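Local coordinates for protein transcriptional regulator, GntR family (Ralstonia eutropha, PDB 3IHU) that probably binds DNA and regulates transcription as a GntR-family protein, pairing a winged helix-turn-helix domain with an all-helical FCD domain, at residues Leu118-Glu129 with Leu183-Leu194. Sequence-based numbering, arbitrary orientation. Where two conformers were deposited one is given.
Sequences LRASVQALVAAE and LDDYRRIATAVL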
ATOM      1  N   LEU A 118     -12.435  11.807  -1.899  1.00 19.42           N
ATOM      2  CA  LEU A 118     -12.215  10.622  -2.734  1.00 18.90           C
ATOM      3  C   LEU A 118     -12.076  11.054  -4.204  1.00 19.03           C
ATOM      4  O   LEU A 118     -11.126  10.687  -4.906  1.00 19.53           O
ATOM      5  CB  LEU A 118     -13.314   9.542  -2.520  1.00 17.94           C
ATOM      6  CG  LEU A 118     -12.941   8.217  -3.155  1.00 15.88           C
ATOM      7  CD1 LEU A 118     -11.846   7.525  -2.258  1.00 16.93           C
ATOM      8  CD2 LEU A 118     -14.189   7.340  -3.401  1.00 16.42           C
ATOM      9  N   ARG A 119     -12.991  11.909  -4.651  1.00 20.14           N
ATOM     10  CA  ARG A 119     -12.940  12.477  -6.011  1.00 18.58           C
ATOM     11  C   ARG A 119     -11.660  13.261  -6.235  1.00 18.80           C
ATOM     12  O   ARG A 119     -11.011  13.129  -7.282  1.00 18.11           O
ATOM     13  CB  ARG A 119     -14.213  13.308  -6.292  1.00 19.65           C
ATOM     14  CG  ARG A 119     -15.522  12.427  -6.373  1.00 21.36           C
ATOM     15  CD  ARG A 119     -16.764  13.226  -6.875  1.00 23.14           C
ATOM     16  NE  ARG A 119     -18.004  12.445  -6.875  1.00 22.88           N
ATOM     17  CZ  ARG A 119     -18.303  11.473  -7.750  1.00 27.42           C
ATOM     18  NH1 ARG A 119     -17.457  11.121  -8.745  1.00 30.93           N
ATOM     19  NH2 ARG A 119     -19.463  10.843  -7.654  1.00 24.22           N
ATOM     20  N   ALA A 120     -11.235  14.026  -5.241  1.00 18.16           N
ATOM     21  CA  ALA A 120      -9.989  14.759  -5.371  1.00 18.49           C
ATOM     22  C   ALA A 120      -8.792  13.808  -5.490  1.00 18.31           C
ATOM     23  O   ALA A 120      -7.894  14.033  -6.329  1.00 16.94           O
ATOM     24  CB  ALA A 120      -9.798  15.727  -4.188  1.00 18.50           C
ATOM     25  N   SER A 121      -8.781  12.736  -4.670  1.00 18.56           N
ATOM     26  CA  SER A 121      -7.684  11.829  -4.685  1.00 18.28           C
ATOM     27  C   SER A 121      -7.624  11.216  -6.062  1.00 17.42           C
ATOM     28  O   SER A 121      -6.518  11.020  -6.593  1.00 18.27           O
ATOM     29  CB  SER A 121      -7.800  10.732  -3.595  1.00 18.66           C
ATOM     30  OG  SER A 121      -8.835   9.807  -3.898  1.00 21.36           O
ATOM     31  N   VAL A 122      -8.780  10.928  -6.661  1.00 17.27           N
ATOM     32  CA  VAL A 122      -8.781  10.331  -8.017  1.00 18.11           C
ATOM     33  C   VAL A 122      -8.189  11.306  -9.052  1.00 18.73           C
ATOM     34  O   VAL A 122      -7.344  10.903  -9.878  1.00 18.43           O
ATOM     35  CB  VAL A 122     -10.178   9.778  -8.459  1.00 18.46           C
ATOM     36  CG1 VAL A 122     -10.181   9.234  -9.928  1.00 17.67           C
ATOM     37  CG2 VAL A 122     -10.553   8.651  -7.551  1.00 18.20           C
ATOM     38  N   GLN A 123      -8.587  12.583  -9.018  1.00 18.65           N
ATOM     39  CA  GLN A 123      -8.044  13.611  -9.920  0.50 19.25           C
ATOM     40  C   GLN A 123      -6.518  13.637  -9.847  1.00 19.24           C
ATOM     41  O   GLN A 123      -5.808  13.687 -10.865  1.00 19.02           O
ATOM     42  CB  GLN A 123      -8.632  14.999  -9.568  0.50 19.30           C
ATOM     43  CG  GLN A 123     -10.187  15.079  -9.758  0.50 19.51           C
ATOM     44  CD  GLN A 123     -10.850  16.226  -8.993  0.50 19.55           C
ATOM     45  OE1 GLN A 123     -11.886  16.046  -8.344  0.50 18.04           O
ATOM     46  NE2 GLN A 123     -10.268  17.411  -9.090  0.50 18.78           N
ATOM     47  N   ALA A 124      -6.009  13.599  -8.615  1.00 19.30           N
ATOM     48  CA  ALA A 124      -4.543  13.604  -8.392  1.00 19.68           C
ATOM     49  C   ALA A 124      -3.830  12.346  -8.955  1.00 19.12           C
ATOM     50  O   ALA A 124      -2.674  12.417  -9.403  1.00 17.07           O
ATOM     51  CB  ALA A 124      -4.216  13.744  -6.880  1.00 20.69           C
ATOM     52  N   LEU A 125      -4.471  11.178  -8.861  1.00 17.87           N
ATOM     53  CA  LEU A 125      -3.927   9.996  -9.513  1.00 17.79           C
ATOM     54  C   LEU A 125      -3.831  10.194 -11.039  1.00 18.27           C
ATOM     55  O   LEU A 125      -2.784   9.872 -11.647  1.00 19.32           O
ATOM     56  CB  LEU A 125      -4.760   8.727  -9.204  1.00 17.25           C
ATOM     57  CG  LEU A 125      -4.579   8.238  -7.778  1.00 15.09           C
ATOM     58  CD1 LEU A 125      -5.771   7.365  -7.375  1.00 12.75           C
ATOM     59  CD2 LEU A 125      -3.197   7.550  -7.580  1.00 14.00           C
ATOM     60  N   VAL A 126      -4.901  10.710 -11.648  1.00 18.38           N
ATOM     61  CA  VAL A 126      -4.953  10.916 -13.102  1.00 18.64           C
ATOM     62  C   VAL A 126      -3.830  11.885 -13.560  1.00 19.50           C
ATOM     63  O   VAL A 126      -3.107  11.606 -14.515  1.00 18.20           O
ATOM     64  CB  VAL A 126      -6.323  11.458 -13.586  1.00 17.97           C
ATOM     65  CG1 VAL A 126      -6.237  11.877 -15.084  1.00 18.65           C
ATOM     66  CG2 VAL A 126      -7.441  10.415 -13.388  1.00 19.26           C
ATOM     67  N   ALA A 127      -3.686  12.993 -12.838  1.00 20.28           N
ATOM     68  CA  ALA A 127      -2.636  13.972 -13.105  1.00 19.82           C
ATOM     69  C   ALA A 127      -1.240  13.385 -12.905  1.00 20.14           C
ATOM     70  O   ALA A 127      -0.347  13.627 -13.712  1.00 19.17           O
ATOM     71  CB  ALA A 127      -2.829  15.208 -12.237  1.00 20.32           C
ATOM     72  N   ALA A 128      -1.016  12.616 -11.836  1.00 19.91           N
ATOM     73  CA  ALA A 128       0.306  12.034 -11.653  1.00 20.91           C
ATOM     74  C   ALA A 128       0.630  11.024 -12.759  1.00 22.54           C
ATOM     75  O   ALA A 128       1.799  10.955 -13.214  1.00 23.27           O
ATOM     76  CB  ALA A 128       0.468  11.385 -10.280  1.00 21.00           C
ATOM     77  N   GLU A 129      -0.361  10.231 -13.171  1.00 22.93           N
ATOM     78  CA  GLU A 129      -0.138   9.203 -14.199  1.00 24.10           C
ATOM     79  C   GLU A 129       0.275   9.838 -15.519  1.00 25.25           C
ATOM     80  O   GLU A 129       1.232   9.393 -16.161  1.00 25.67           O
ATOM     81  CB  GLU A 129      -1.372   8.370 -14.422  1.00 23.97           C
ATOM     82  CG  GLU A 129      -1.160   7.118 -15.286  1.00 26.22           C
ATOM     83  CD  GLU A 129      -1.068   7.380 -16.790  1.00 28.10           C
ATOM     84  OE1 GLU A 129      -1.778   8.276 -17.311  1.00 26.52           O
ATOM     85  OE2 GLU A 129      -0.254   6.681 -17.449  1.00 31.21           O
ATOM     86  N   LEU A 183      -4.284   2.784 -12.548  1.00 20.40           N
ATOM     87  CA  LEU A 183      -5.116   3.999 -12.481  1.00 20.15           C
ATOM     88  C   LEU A 183      -6.569   3.683 -12.892  1.00 19.78           C
ATOM     89  O   LEU A 183      -7.541   4.097 -12.232  1.00 19.50           O
ATOM     90  CB  LEU A 183      -4.562   5.067 -13.400  1.00 19.90           C
ATOM     91  CG  LEU A 183      -5.502   6.260 -13.572  1.00 20.80           C
ATOM     92  CD1 LEU A 183      -5.621   7.045 -12.227  1.00 17.66           C
ATOM     93  CD2 LEU A 183      -5.017   7.153 -14.734  1.00 18.24           C
ATOM     94  N   ASP A 184      -6.721   2.945 -13.985  1.00 18.58           N
ATOM     95  CA  ASP A 184      -8.060   2.522 -14.411  0.50 18.00           C
ATOM     96  C   ASP A 184      -8.743   1.723 -13.326  1.00 18.27           C
ATOM     97  O   ASP A 184      -9.921   1.925 -13.038  1.00 17.86           O
ATOM     98  CB  ASP A 184      -8.052   1.648 -15.647  0.50 18.17           C
ATOM     99  CG  ASP A 184      -9.444   1.504 -16.207  0.50 17.59           C
ATOM    100  OD1 ASP A 184     -10.004   2.553 -16.565  0.50 16.84           O
ATOM    101  OD2 ASP A 184     -10.010   0.395 -16.191  0.50 19.04           O
ATOM    102  N   ASP A 185      -7.988   0.822 -12.702  1.00 16.96           N
ATOM    103  CA  ASP A 185      -8.540   0.065 -11.601  1.00 17.84           C
ATOM    104  C   ASP A 185      -9.040   0.956 -10.436  1.00 16.82           C
ATOM    105  O   ASP A 185     -10.101   0.695  -9.818  1.00 15.45           O
ATOM    106  CB  ASP A 185      -7.486  -0.953 -11.081  1.00 18.46           C
ATOM    107  CG  ASP A 185      -7.203  -2.073 -12.062  1.00 20.69           C
ATOM    108  OD1 ASP A 185      -7.900  -2.156 -13.089  1.00 22.81           O
ATOM    109  OD2 ASP A 185      -6.279  -2.889 -11.801  1.00 26.08           O
ATOM    110  N   TYR A 186      -8.234   1.949 -10.080  1.00 16.64           N
ATOM    111  CA  TYR A 186      -8.563   2.810  -8.984  1.00 16.95           C
ATOM    112  C   TYR A 186      -9.773   3.680  -9.329  1.00 17.56           C
ATOM    113  O   TYR A 186     -10.586   3.982  -8.473  1.00 17.51           O
ATOM    114  CB  TYR A 186      -7.410   3.736  -8.601  1.00 17.42           C
ATOM    115  CG  TYR A 186      -6.122   3.089  -8.154  1.00 18.02           C
ATOM    116  CD1 TYR A 186      -6.128   1.941  -7.389  1.00 19.95           C
ATOM    117  CD2 TYR A 186      -4.903   3.651  -8.467  1.00 21.28           C
ATOM    118  CE1 TYR A 186      -4.966   1.367  -6.957  1.00 22.87           C
ATOM    119  CE2 TYR A 186      -3.718   3.067  -8.036  1.00 21.10           C
ATOM    120  CZ  TYR A 186      -3.766   1.924  -7.276  1.00 21.17           C
ATOM    121  OH  TYR A 186      -2.617   1.290  -6.847  1.00 21.59           O
ATOM    122  N   ARG A 187      -9.848   4.105 -10.586  1.00 17.87           N
ATOM    123  CA  ARG A 187     -11.011   4.798 -11.052  1.00 18.13           C
ATOM    124  C   ARG A 187     -12.254   3.934 -10.948  1.00 17.42           C
ATOM    125  O   ARG A 187     -13.272   4.446 -10.539  1.00 16.26           O
ATOM    126  CB  ARG A 187     -10.814   5.284 -12.474  1.00 18.21           C
ATOM    127  CG  ARG A 187      -9.775   6.351 -12.526  1.00 21.69           C
ATOM    128  CD  ARG A 187      -9.398   6.670 -13.970  1.00 25.42           C
ATOM    129  NE  ARG A 187     -10.300   7.679 -14.433  1.00 29.19           N
ATOM    130  CZ  ARG A 187     -10.050   8.516 -15.426  1.00 31.42           C
ATOM    131  NH1 ARG A 187      -8.893   8.456 -16.112  1.00 30.51           N
ATOM    132  NH2 ARG A 187     -10.977   9.418 -15.714  1.00 33.05           N
ATOM    133  N   ARG A 188     -12.179   2.651 -11.318  1.00 17.74           N
ATOM    134  CA  ARG A 188     -13.360   1.778 -11.210  1.00 18.53           C
ATOM    135  C   ARG A 188     -13.766   1.579  -9.729  1.00 18.78           C
ATOM    136  O   ARG A 188     -14.970   1.530  -9.409  1.00 15.65           O
ATOM    137  CB  ARG A 188     -13.143   0.406 -11.904  1.00 19.60           C
ATOM    138  CG  ARG A 188     -12.991   0.506 -13.438  1.00 24.39           C
ATOM    139  CD  ARG A 188     -12.270  -0.709 -14.117  1.00 27.50           C
ATOM    140  NE  ARG A 188     -12.428  -0.647 -15.565  1.00 31.54           N
ATOM    141  CZ  ARG A 188     -13.476  -1.134 -16.251  1.00 33.00           C
ATOM    142  NH1 ARG A 188     -14.457  -1.799 -15.650  1.00 31.00           N
ATOM    143  NH2 ARG A 188     -13.528  -0.971 -17.573  1.00 35.31           N
ATOM    144  N   ILE A 189     -12.767   1.444  -8.839  1.00 17.85           N
ATOM    145  CA  ILE A 189     -13.054   1.324  -7.418  1.00 16.95           C
ATOM    146  C   ILE A 189     -13.848   2.560  -6.944  1.00 16.62           C
ATOM    147  O   ILE A 189     -14.888   2.412  -6.340  1.00 14.89           O
ATOM    148  CB  ILE A 189     -11.797   1.134  -6.528  1.00 17.26           C
ATOM    149  CG1 ILE A 189     -11.158  -0.236  -6.759  1.00 18.28           C
ATOM    150  CG2 ILE A 189     -12.179   1.338  -5.035  1.00 15.68           C
ATOM    151  CD1 ILE A 189      -9.728  -0.391  -6.243  1.00 20.72           C
ATOM    152  N   ALA A 190     -13.326   3.754  -7.214  1.00 16.17           N
ATOM    153  CA  ALA A 190     -13.970   4.998  -6.800  1.00 16.87           C
ATOM    154  C   ALA A 190     -15.400   5.063  -7.316  1.00 16.06           C
ATOM    155  O   ALA A 190     -16.315   5.287  -6.545  1.00 14.71           O
ATOM    156  CB  ALA A 190     -13.210   6.180  -7.276  1.00 15.68           C
ATOM    157  N   THR A 191     -15.559   4.854  -8.617  1.00 15.10           N
ATOM    158  CA  THR A 191     -16.879   4.878  -9.222  1.00 15.77           C
ATOM    159  C   THR A 191     -17.849   3.864  -8.551  1.00 16.15           C
ATOM    160  O   THR A 191     -18.993   4.215  -8.242  1.00 16.16           O
ATOM    161  CB  THR A 191     -16.769   4.710 -10.725  1.00 15.62           C
ATOM    162  OG1 THR A 191     -16.023   5.840 -11.261  1.00 13.71           O
ATOM    163  CG2 THR A 191     -18.179   4.660 -11.387  1.00 15.37           C
ATOM    164  N   ALA A 192     -17.363   2.664  -8.210  1.00 15.71           N
ATOM    165  CA  ALA A 192     -18.216   1.648  -7.585  1.00 15.43           C
ATOM    166  C   ALA A 192     -18.537   2.033  -6.120  1.00 16.14           C
ATOM    167  O   ALA A 192     -19.688   1.934  -5.630  1.00 16.00           O
ATOM    168  CB  ALA A 192     -17.554   0.252  -7.678  1.00 16.52           C
ATOM    169  N   VAL A 193     -17.533   2.549  -5.427  1.00 15.85           N
ATOM    170  CA  VAL A 193     -17.725   2.951  -4.052  1.00 15.59           C
ATOM    171  C   VAL A 193     -18.755   4.053  -3.959  1.00 16.36           C
ATOM    172  O   VAL A 193     -19.703   3.961  -3.158  1.00 16.85           O
ATOM    173  CB  VAL A 193     -16.408   3.357  -3.399  1.00 14.01           C
ATOM    174  CG1 VAL A 193     -16.681   4.037  -2.082  1.00 15.13           C
ATOM    175  CG2 VAL A 193     -15.516   2.060  -3.214  1.00 13.60           C
ATOM    176  N   LEU A 194     -18.563   5.085  -4.790  1.00 16.47           N
ATOM    177  CA  LEU A 194     -19.436   6.251  -4.754  1.00 17.35           C
ATOM    178  C   LEU A 194     -20.865   5.938  -5.116  1.00 16.99           C
ATOM    179  O   LEU A 194     -21.716   6.652  -4.712  1.00 16.97           O
ATOM    180  CB  LEU A 194     -18.887   7.364  -5.649  1.00 17.80           C
ATOM    181  CG  LEU A 194     -17.587   7.888  -5.086  1.00 18.77           C
ATOM    182  CD1 LEU A 194     -17.022   8.996  -5.971  1.00 20.70           C
ATOM    183  CD2 LEU A 194     -17.853   8.343  -3.661  1.00 21.69           C
TER
HETATM  184  O   HOH W   1     -17.207   8.457 -10.661  1.00 18.27           O
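Leu183 packs on Leu125 and Leu194 on Leu118, with Val122 on Ala190 between them, joining helix 179-195 to helix 112-130, two nearly antiparallel helices (166°) of the all-helical FCD domain. The axes of the two segments come within 10.3 Å. Leu183 splits its methyls: CD1 presses on Leu125 CB at 3.6 Å, while CD2 meets CB and CG of Glu129, the two side chains running roughly perpendicular. Leu125, with CG anti to its carbonyl carbon (chi1 -72°), carries CD1 obliquely to the Tyr186 ring, 4.0 Å from CD2 of that tyrosine; the phenol hydroxyl bonds to Arg182 on the same helix. At mid-contact Val122 CG2 meets Ala190 CB at 3.6 Å. The other Val122 methyl, CG1, faces Arg187 CG. A bend at chi3 (88°) carries the Arg187 guanidinium against Val126, whose CG2 lies over one face of it, displaced from its centre. Leu118 and Leu194 run alongside one another, pointing opposite ways, CD2 to CD2 at 3.8 Å; Leu118 also packs on Leu148 of helix 134-152, extending the apolar layer to a third helix. On the exposed flank, a water accepts from Arg119 NH1 and lies 2.9 Å from Thr191 OG1, bridging the helices. Beside it, Leu194 CD1 sits over the centre of the Arg119 guanidinium, 3.3 Å from CZ.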